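Local structure of ribosome biogenesis GTPase A (Thermotoga maritima, 3CNL) at residues L52-D57 with S113-K118; V25-D30 with V42-K47; K157-E162 with A166-V171. The protein binds and probably hydrolyses GTP and, as a circularly permuted GTPase, is thought to act in a late step of 50S ribosomal subunit assembly. All blocks are in the same frame, centred on the assembly; numbering follows the deposited sequence.

Contact 1 of 3, residues L52-D57 with S113-K118. With GNP (phosphoaminophosphonic acid-guanylate ester), chain B.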
# COMPACT_ATOMS: atom_id res chain seq x y z
N LEU A 52 -8.73 5.15 1.55
CA LEU A 52 -7.76 6.15 1.23
C LEU A 52 -6.77 5.56 0.22
O LEU A 52 -6.12 4.55 0.49
CB LEU A 52 -7.07 6.61 2.52
CG LEU A 52 -6.07 7.77 2.54
CD1 LEU A 52 -5.86 8.22 3.98
CD2 LEU A 52 -4.74 7.35 1.98
N LEU A 53 -6.69 6.18 -0.96
CA LEU A 53 -5.78 5.69 -1.99
C LEU A 53 -4.51 6.49 -1.88
O LEU A 53 -4.44 7.62 -2.35
CB LEU A 53 -6.40 5.83 -3.38
CG LEU A 53 -7.68 5.03 -3.59
CD1 LEU A 53 -8.15 5.18 -5.03
CD2 LEU A 53 -7.54 3.52 -3.19
N ASN A 54 -3.50 5.91 -1.21
CA ASN A 54 -2.31 6.67 -0.85
C ASN A 54 -1.23 6.62 -1.95
O ASN A 54 -1.34 5.81 -2.87
CB ASN A 54 -1.76 6.12 0.46
CG ASN A 54 -0.89 7.09 1.17
OD1 ASN A 54 -1.04 8.27 1.00
ND2 ASN A 54 0.03 6.59 1.99
N LYS A 55 -0.20 7.46 -1.83
CA LYS A 55 0.97 7.47 -2.72
C LYS A 55 0.62 7.82 -4.19
O LYS A 55 1.27 7.33 -5.12
CB LYS A 55 1.77 6.15 -2.67
CG LYS A 55 2.23 5.70 -1.25
CD LYS A 55 3.17 4.50 -1.29
CE LYS A 55 3.50 4.05 0.14
NZ LYS A 55 4.50 2.94 0.15
N VAL A 56 -0.39 8.69 -4.39
CA VAL A 56 -0.81 9.06 -5.77
C VAL A 56 0.32 9.73 -6.56
O VAL A 56 0.32 9.78 -7.82
CB VAL A 56 -2.13 9.92 -5.81
CG1 VAL A 56 -3.33 9.12 -5.28
CG2 VAL A 56 -1.96 11.27 -5.10
N ASP A 57 1.30 10.23 -5.82
CA ASP A 57 2.44 10.91 -6.43
C ASP A 57 3.34 9.99 -7.27
O ASP A 57 3.99 10.45 -8.21
CB ASP A 57 3.24 11.66 -5.36
CG ASP A 57 3.83 10.74 -4.34
OD1 ASP A 57 3.08 9.93 -3.79
OD2 ASP A 57 5.05 10.81 -4.09
N SER A 113 1.98 4.99 9.12
CA SER A 113 2.76 5.74 10.11
C SER A 113 2.96 7.18 9.67
O SER A 113 2.85 8.11 10.48
CB SER A 113 4.11 5.08 10.33
OG SER A 113 3.92 3.78 10.87
N THR A 114 3.22 7.35 8.38
CA THR A 114 3.37 8.65 7.76
C THR A 114 2.08 9.47 7.88
O THR A 114 2.13 10.66 8.23
CB THR A 114 3.83 8.47 6.30
OG1 THR A 114 5.08 7.76 6.30
CG2 THR A 114 4.00 9.83 5.58
N ILE A 115 0.94 8.86 7.60
CA ILE A 115 -0.36 9.52 7.76
C ILE A 115 -0.64 9.96 9.21
O ILE A 115 -1.06 11.09 9.46
CB ILE A 115 -1.50 8.66 7.16
CG1 ILE A 115 -1.36 8.64 5.63
CG2 ILE A 115 -2.90 9.16 7.58
CD1 ILE A 115 -2.27 7.67 4.93
N ILE A 116 -0.40 9.06 10.16
CA ILE A 116 -0.55 9.39 11.59
C ILE A 116 0.34 10.55 12.00
O ILE A 116 -0.10 11.46 12.70
CB ILE A 116 -0.31 8.15 12.49
CG1 ILE A 116 -1.41 7.12 12.25
CG2 ILE A 116 -0.27 8.53 13.98
CD1 ILE A 116 -1.12 5.80 12.87
N ASN A 117 1.59 10.53 11.54
CA ASN A 117 2.52 11.61 11.86
C ASN A 117 2.01 12.97 11.38
O ASN A 117 2.08 13.95 12.13
CB ASN A 117 3.91 11.32 11.31
CG ASN A 117 4.59 10.17 12.02
OD1 ASN A 117 4.09 9.64 13.02
ND2 ASN A 117 5.74 9.77 11.48
N LYS A 118 1.50 13.02 10.15
CA LYS A 118 0.88 14.23 9.60
C LYS A 118 -0.32 14.67 10.44
O LYS A 118 -0.39 15.82 10.88
CB LYS A 118 0.44 14.00 8.15
CG LYS A 118 0.18 15.28 7.37
CD LYS A 118 -0.44 14.98 6.00
CE LYS A 118 0.53 14.31 5.06
NZ LYS A 118 0.01 14.35 3.67
PG GNP B . 4.24 -0.66 8.01
O1G GNP B . 2.87 -0.96 8.56
O2G GNP B . 4.74 -1.75 7.09
O3G GNP B . 5.17 -0.33 9.17
N3B GNP B . 4.41 0.66 7.14
PB GNP B . 3.44 1.90 7.03
O1B GNP B . 2.13 1.48 6.45
O2B GNP B . 3.38 2.56 8.37
O3A GNP B . 4.14 2.85 6.04
PA GNP B . 5.14 4.02 6.29
O1A GNP B . 4.42 5.26 6.61
O2A GNP B . 6.23 3.63 7.19
O5' GNP B . 5.74 4.26 4.87
C5' GNP B . 6.39 3.22 4.12
C4' GNP B . 7.26 3.88 3.05
O4' GNP B . 6.45 4.61 2.08
C3' GNP B . 8.26 4.90 3.55
O3' GNP B . 9.43 4.80 2.75
C2' GNP B . 7.55 6.22 3.28
O2' GNP B . 8.48 7.27 3.15
C1' GNP B . 6.86 5.94 1.95
N9 GNP B . 5.64 6.71 1.71
C8 GNP B . 4.60 6.87 2.60
N7 GNP B . 3.61 7.58 2.10
C5 GNP B . 4.06 7.91 0.80
C6 GNP B . 3.44 8.66 -0.23
O6 GNP B . 2.33 9.22 -0.22
N1 GNP B . 4.23 8.73 -1.39
C2 GNP B . 5.48 8.14 -1.53
N2 GNP B . 6.12 8.30 -2.71
N3 GNP B . 6.06 7.43 -0.58
C4 GNP B . 5.30 7.36 0.56
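Beside the guanine nucleotide pocket of this circularly permuted GTPase, L52 of strand 48-54 packs against I115 of helix 112-120; N54, K55, D57, S113 and T114 line the pocket itself. The N54-K55-V56-D57 sequence is the NKxD motif of GTPases, and S113 and T114 belong to the P-loop region; permutation places the base-reading motif earlier in the chain than the phosphate-binding one. Direct contact is small (116 Å²), one apolar pair and one amide-methyl approach: L52 and I115 meet tip to tip, CD1 of L52 lying 3.8 Å from CD1 of I115. With CG anti to the backbone N (chi1 -174°), L52 sends both methyls toward that isoleucine tip. The same I115 CD1 lies 3.9 Å from N54 ND2, whose hydrogen-bond partner is the carbonyl oxygen of T110.

GNP joins the segments far more firmly. D57 reads the base with both carboxylate oxygens: N1 donates to OD1 at 2.9 Å in a nearly straight bond (170°), and N2 donates to OD2 at 3.1 Å, more bent at 146°. K55 runs extended over one face of the guanine, CG only 3.4 Å from C6, and its NZ reaches ribose O4' at 3.2 Å while also bonding to N109 O. On the helix, O1A of the alpha-phosphate is gripped twice, by T114 N and by T114 OG1 at 2.6 Å; S113 N and OG (2.8 Å) do likewise for O2B.

Strand 48-54 lies between strands 24-30 and 78-80, backbone-bonded to both, and I115 also packs on V28 of strand 24-30.

Contact 2 of 3, residues V25-D30 with V42-K47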
# COMPACT_ATOMS: atom_id res chain seq x y z
N VAL A 25 -13.00 3.83 10.48
CA VAL A 25 -11.83 3.14 9.94
C VAL A 25 -11.35 3.84 8.67
O VAL A 25 -12.14 4.01 7.72
CB VAL A 25 -12.18 1.66 9.55
CG1 VAL A 25 -11.02 0.99 8.80
CG2 VAL A 25 -12.51 0.84 10.79
N VAL A 26 -10.08 4.24 8.66
CA VAL A 26 -9.39 4.72 7.46
C VAL A 26 -8.51 3.58 6.94
O VAL A 26 -7.51 3.18 7.57
CB VAL A 26 -8.56 5.99 7.74
CG1 VAL A 26 -7.80 6.44 6.47
CG2 VAL A 26 -9.46 7.13 8.26
N GLU A 27 -8.94 3.02 5.82
CA GLU A 27 -8.22 1.94 5.17
C GLU A 27 -7.18 2.55 4.22
O GLU A 27 -7.52 3.15 3.19
CB GLU A 27 -9.22 1.03 4.46
CG GLU A 27 -8.65 -0.24 3.88
CD GLU A 27 -9.69 -0.97 3.04
OE1 GLU A 27 -9.55 -2.18 2.85
OE2 GLU A 27 -10.64 -0.33 2.53
N VAL A 28 -5.92 2.41 4.60
CA VAL A 28 -4.81 2.96 3.82
C VAL A 28 -4.32 1.93 2.79
O VAL A 28 -3.67 0.92 3.13
CB VAL A 28 -3.68 3.49 4.73
CG1 VAL A 28 -2.51 4.10 3.89
CG2 VAL A 28 -4.22 4.52 5.74
N ARG A 29 -4.66 2.20 1.53
CA ARG A 29 -4.31 1.36 0.40
C ARG A 29 -3.28 2.09 -0.45
O ARG A 29 -3.15 3.30 -0.32
CB ARG A 29 -5.55 1.09 -0.46
CG ARG A 29 -6.75 0.46 0.29
CD ARG A 29 -7.73 -0.10 -0.71
NE ARG A 29 -8.96 -0.51 -0.07
CZ ARG A 29 -9.98 -1.10 -0.68
NH1 ARG A 29 -9.93 -1.37 -1.99
NH2 ARG A 29 -11.06 -1.43 0.02
N ASP A 30 -2.57 1.36 -1.30
CA ASP A 30 -1.66 1.95 -2.29
C ASP A 30 -2.53 2.15 -3.54
O ASP A 30 -3.20 1.22 -3.98
CB ASP A 30 -0.46 1.01 -2.54
CG ASP A 30 0.65 1.65 -3.38
OD1 ASP A 30 0.33 2.22 -4.44
OD2 ASP A 30 1.84 1.57 -3.01
N VAL A 42 -10.76 -8.73 7.17
CA VAL A 42 -11.29 -8.09 8.37
C VAL A 42 -12.61 -7.36 8.08
O VAL A 42 -12.78 -6.74 7.03
CB VAL A 42 -10.20 -7.20 9.09
CG1 VAL A 42 -9.29 -6.51 8.10
CG2 VAL A 42 -10.82 -6.19 10.06
N ASP A 43 -13.56 -7.49 9.00
CA ASP A 43 -14.92 -6.99 8.83
C ASP A 43 -15.02 -5.56 9.37
O ASP A 43 -14.89 -5.34 10.57
CB ASP A 43 -15.90 -7.91 9.56
CG ASP A 43 -17.36 -7.62 9.23
OD1 ASP A 43 -17.66 -6.63 8.55
OD2 ASP A 43 -18.23 -8.41 9.66
N PHE A 44 -15.25 -4.61 8.46
CA PHE A 44 -15.44 -3.19 8.79
C PHE A 44 -16.88 -2.75 8.54
O PHE A 44 -17.15 -1.55 8.48
CB PHE A 44 -14.56 -2.27 7.92
CG PHE A 44 -13.10 -2.56 7.97
CD1 PHE A 44 -12.45 -2.84 9.17
CD2 PHE A 44 -12.35 -2.50 6.80
CE1 PHE A 44 -11.09 -3.08 9.20
CE2 PHE A 44 -10.98 -2.73 6.82
CZ PHE A 44 -10.36 -3.03 8.02
N SER A 45 -17.80 -3.70 8.36
CA SER A 45 -19.20 -3.36 8.01
C SER A 45 -20.01 -2.67 9.13
O SER A 45 -21.08 -2.12 8.87
CB SER A 45 -19.95 -4.59 7.44
OG SER A 45 -19.92 -5.68 8.34
N ARG A 46 -19.50 -2.69 10.37
CA ARG A 46 -20.16 -2.02 11.50
C ARG A 46 -19.57 -0.62 11.79
O ARG A 46 -20.02 0.09 12.70
CB ARG A 46 -20.11 -2.91 12.76
CG ARG A 46 -21.08 -4.12 12.70
CD ARG A 46 -21.06 -4.99 13.97
NE ARG A 46 -21.04 -4.22 15.23
CZ ARG A 46 -22.05 -3.50 15.71
NH1 ARG A 46 -21.92 -2.84 16.85
NH2 ARG A 46 -23.20 -3.43 15.05
N LYS A 47 -18.56 -0.23 11.00
CA LYS A 47 -17.86 1.04 11.19
C LYS A 47 -18.02 1.91 9.97
O LYS A 47 -18.33 1.42 8.89
CB LYS A 47 -16.36 0.81 11.44
CG LYS A 47 -16.06 -0.34 12.39
CD LYS A 47 -16.34 -0.01 13.84
CE LYS A 47 -16.15 -1.25 14.70
NZ LYS A 47 -16.27 -0.96 16.16
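A type I beta turn, F44 to K47, in the loop between neighbouring parallel strands 24-30 and 48-54 folds back so that F44 and K47 rest on V25. An Asx turn overlaps its start, D43 OD1 accepting from S45 N at 2.9 Å. V25 CG1 stands 3.9 Å from the centroid of the F44 ring and only 3° off its normal, a CH-pi contact; the carbonyl oxygen of V42 lies over the opposite face. The other V25 methyl, CG2, touches both F44 CD1 (4.0 Å) and K47 CB (3.9 Å). From there the lysine bends at chi2 (-75°), carrying NZ off to the carbonyls of L19 and V22. With the ring of F44 cut back to an alanine, V25 CG1 would probably lose its CH-pi partner and the loop most of its apolar contact with the strand.

At the ring edge, E27 OE1 comes within 4.3 Å of F44 CE2. That carboxylate is buried yet engaged at both oxygens: OE1 accepts from A39 N, while OE2 forms a salt bridge with R29 NH2 (2.8 Å, 155°). No hydrogen bond links the two segments; the contact rests on apolar and CH-pi packing, and the E27 charge is probably balanced by R29, two residues along the same strand.

Contact 3 of 3, residues K157-E162 with A166-V171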
# COMPACT_ATOMS: atom_id res chain seq x y z
N LYS A 157 -2.63 -10.56 5.19
CA LYS A 157 -3.69 -11.34 4.57
C LYS A 157 -3.22 -12.59 3.84
O LYS A 157 -2.03 -12.76 3.59
CB LYS A 157 -4.59 -10.45 3.70
CG LYS A 157 -4.04 -9.99 2.38
CD LYS A 157 -4.89 -8.83 1.90
CE LYS A 157 -4.93 -8.78 0.41
NZ LYS A 157 -5.76 -7.65 -0.08
N ASN A 158 -4.18 -13.46 3.51
CA ASN A 158 -3.93 -14.75 2.88
C ASN A 158 -3.57 -14.59 1.41
O ASN A 158 -4.36 -14.06 0.62
CB ASN A 158 -5.16 -15.67 3.04
CG ASN A 158 -5.24 -16.77 1.98
OD1 ASN A 158 -4.47 -17.74 1.97
ND2 ASN A 158 -6.21 -16.63 1.07
N ILE A 159 -2.37 -15.04 1.04
CA ILE A 159 -1.97 -15.00 -0.36
C ILE A 159 -2.13 -16.37 -0.98
O ILE A 159 -1.29 -17.26 -0.81
CB ILE A 159 -0.54 -14.46 -0.55
CG1 ILE A 159 -0.41 -13.10 0.13
CG2 ILE A 159 -0.25 -14.33 -2.03
CD1 ILE A 159 0.90 -12.88 0.80
N PHE A 160 -3.22 -16.53 -1.70
CA PHE A 160 -3.57 -17.77 -2.36
C PHE A 160 -3.07 -17.76 -3.81
O PHE A 160 -2.77 -18.81 -4.38
CB PHE A 160 -5.10 -17.94 -2.34
CG PHE A 160 -5.84 -16.76 -2.90
CD1 PHE A 160 -6.63 -16.90 -4.04
CD2 PHE A 160 -5.75 -15.50 -2.30
CE1 PHE A 160 -7.31 -15.80 -4.57
CE2 PHE A 160 -6.43 -14.40 -2.81
CZ PHE A 160 -7.21 -14.55 -3.96
N SER A 161 -2.96 -16.56 -4.38
CA SER A 161 -2.64 -16.42 -5.79
C SER A 161 -1.25 -15.83 -6.04
O SER A 161 -0.69 -15.11 -5.22
CB SER A 161 -3.72 -15.60 -6.50
OG SER A 161 -3.65 -14.23 -6.14
N GLU A 162 -0.71 -16.17 -7.20
CA GLU A 162 0.59 -15.68 -7.64
C GLU A 162 0.48 -14.19 -7.96
O GLU A 162 1.38 -13.40 -7.64
CB GLU A 162 1.03 -16.53 -8.83
CG GLU A 162 2.09 -15.95 -9.71
CD GLU A 162 2.21 -16.73 -11.01
OE1 GLU A 162 2.61 -17.92 -10.95
OE2 GLU A 162 1.87 -16.16 -12.08
N ALA A 166 2.58 -11.11 -6.30
CA ALA A 166 3.36 -10.28 -7.20
C ALA A 166 3.05 -8.79 -6.98
O ALA A 166 3.96 -7.99 -6.88
CB ALA A 166 3.07 -10.68 -8.63
N LYS A 167 1.77 -8.46 -6.86
CA LYS A 167 1.31 -7.07 -6.66
C LYS A 167 1.71 -6.50 -5.29
O LYS A 167 2.16 -5.34 -5.18
CB LYS A 167 -0.20 -6.99 -6.91
CG LYS A 167 -0.54 -6.94 -8.39
CD LYS A 167 -1.96 -7.39 -8.66
CE LYS A 167 -2.30 -7.15 -10.13
NZ LYS A 167 -3.62 -7.75 -10.49
N LEU A 168 1.56 -7.32 -4.26
CA LEU A 168 2.07 -6.95 -2.93
C LEU A 168 3.59 -6.80 -2.89
O LEU A 168 4.10 -5.97 -2.13
CB LEU A 168 1.60 -7.94 -1.86
CG LEU A 168 0.10 -8.01 -1.56
CD1 LEU A 168 -0.18 -9.17 -0.62
CD2 LEU A 168 -0.35 -6.68 -0.92
N LEU A 169 4.31 -7.60 -3.67
CA LEU A 169 5.74 -7.37 -3.83
C LEU A 169 6.05 -6.01 -4.45
O LEU A 169 6.97 -5.28 -4.02
CB LEU A 169 6.36 -8.49 -4.70
CG LEU A 169 7.84 -8.39 -5.08
CD1 LEU A 169 8.68 -8.48 -3.83
CD2 LEU A 169 8.19 -9.54 -6.04
N LEU A 170 5.32 -5.68 -5.51
CA LEU A 170 5.55 -4.43 -6.25
C LEU A 170 5.29 -3.15 -5.41
O LEU A 170 5.91 -2.12 -5.64
CB LEU A 170 4.66 -4.42 -7.52
CG LEU A 170 5.08 -5.30 -8.70
CD1 LEU A 170 3.96 -5.53 -9.74
CD2 LEU A 170 6.29 -4.73 -9.40
N VAL A 171 4.37 -3.22 -4.45
CA VAL A 171 4.13 -2.08 -3.55
C VAL A 171 4.95 -2.16 -2.24
O VAL A 171 4.80 -1.33 -1.35
CB VAL A 171 2.60 -1.88 -3.27
CG1 VAL A 171 1.86 -1.53 -4.56
CG2 VAL A 171 2.00 -3.11 -2.62
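E162 O accepts from A166 N at 2.9 Å (N-H...O 157°), an i to i+4 bond that belongs to the first turn of helix 162-170 and connects the end of the 157-162 loop to the body of that helix. The arrangement is an N-capped helix start: S161 occupies the N-cap position, and its OG accepts from L164 N within the first turn. Upstream of the cap the chain is irregular and stays beside the helix it will enter, the CA atoms of I159 and L168 lying 9.4 Å apart, against 6.1 Å for those of E162 and A166. Further along, L170 N bonds to A166 O at 3.0 Å and V171 N to K167 O at 3.1 Å, before V171 departs from helical backbone angles.

Across the two segments one apolar pair, I159 with L168, joins loop and helix. I159 sets CG1 beside its backbone N (chi1 -54°), from where the branch slants across L168; I159 CG1 is 4.0 Å from L168 CD1, and I159 CD1 is almost as near. A single leucine methyl thus receives two successive atoms of the isoleucine branch. I159 also touches A165, extending its hold on the helix.

The polar ends look elsewhere. K157 NZ donates to the carbonyls of A36 and S38, in the loop that follows strand 24-30, and K167 NZ makes a salt bridge with D163 one turn back. Helix 182-196 adds R187, which touches both E162 and A166. The contact lies where the chain leaves strand 147-154 and enters helix 162-170, the first of the helices that follow the sheet. At the joint itself, the A166 methyl CB sits 3.4 Å from E162 O, beside the bonded amide.

Contacts 1 and 2 share the central sheet: strands 24-30 and 48-54 are neighbours, probably linked by backbone hydrogen bonds from N54 N to R29 O (2.8 Å) and from L52 N to E27 O (2.9 Å), with contact centres 15 Å apart. Only contact 1 touches the nucleotide; among touching residues elsewhere, E27 of contact 2 and L168 of contact 3 have side chains about 11 Å from GNP, though other parts of strand 24-30 come nearer. D30, ending that strand, touches both K55 of contact 1 (K55 CD to D30 OD2, 3.7 Å) and V171 of contact 3 (D30 OD2 to V171 CG1, 3.5 Å), just after helix 162-170. Contacts 1 and 3 do not touch, their nearest atoms being about 5 Å apart.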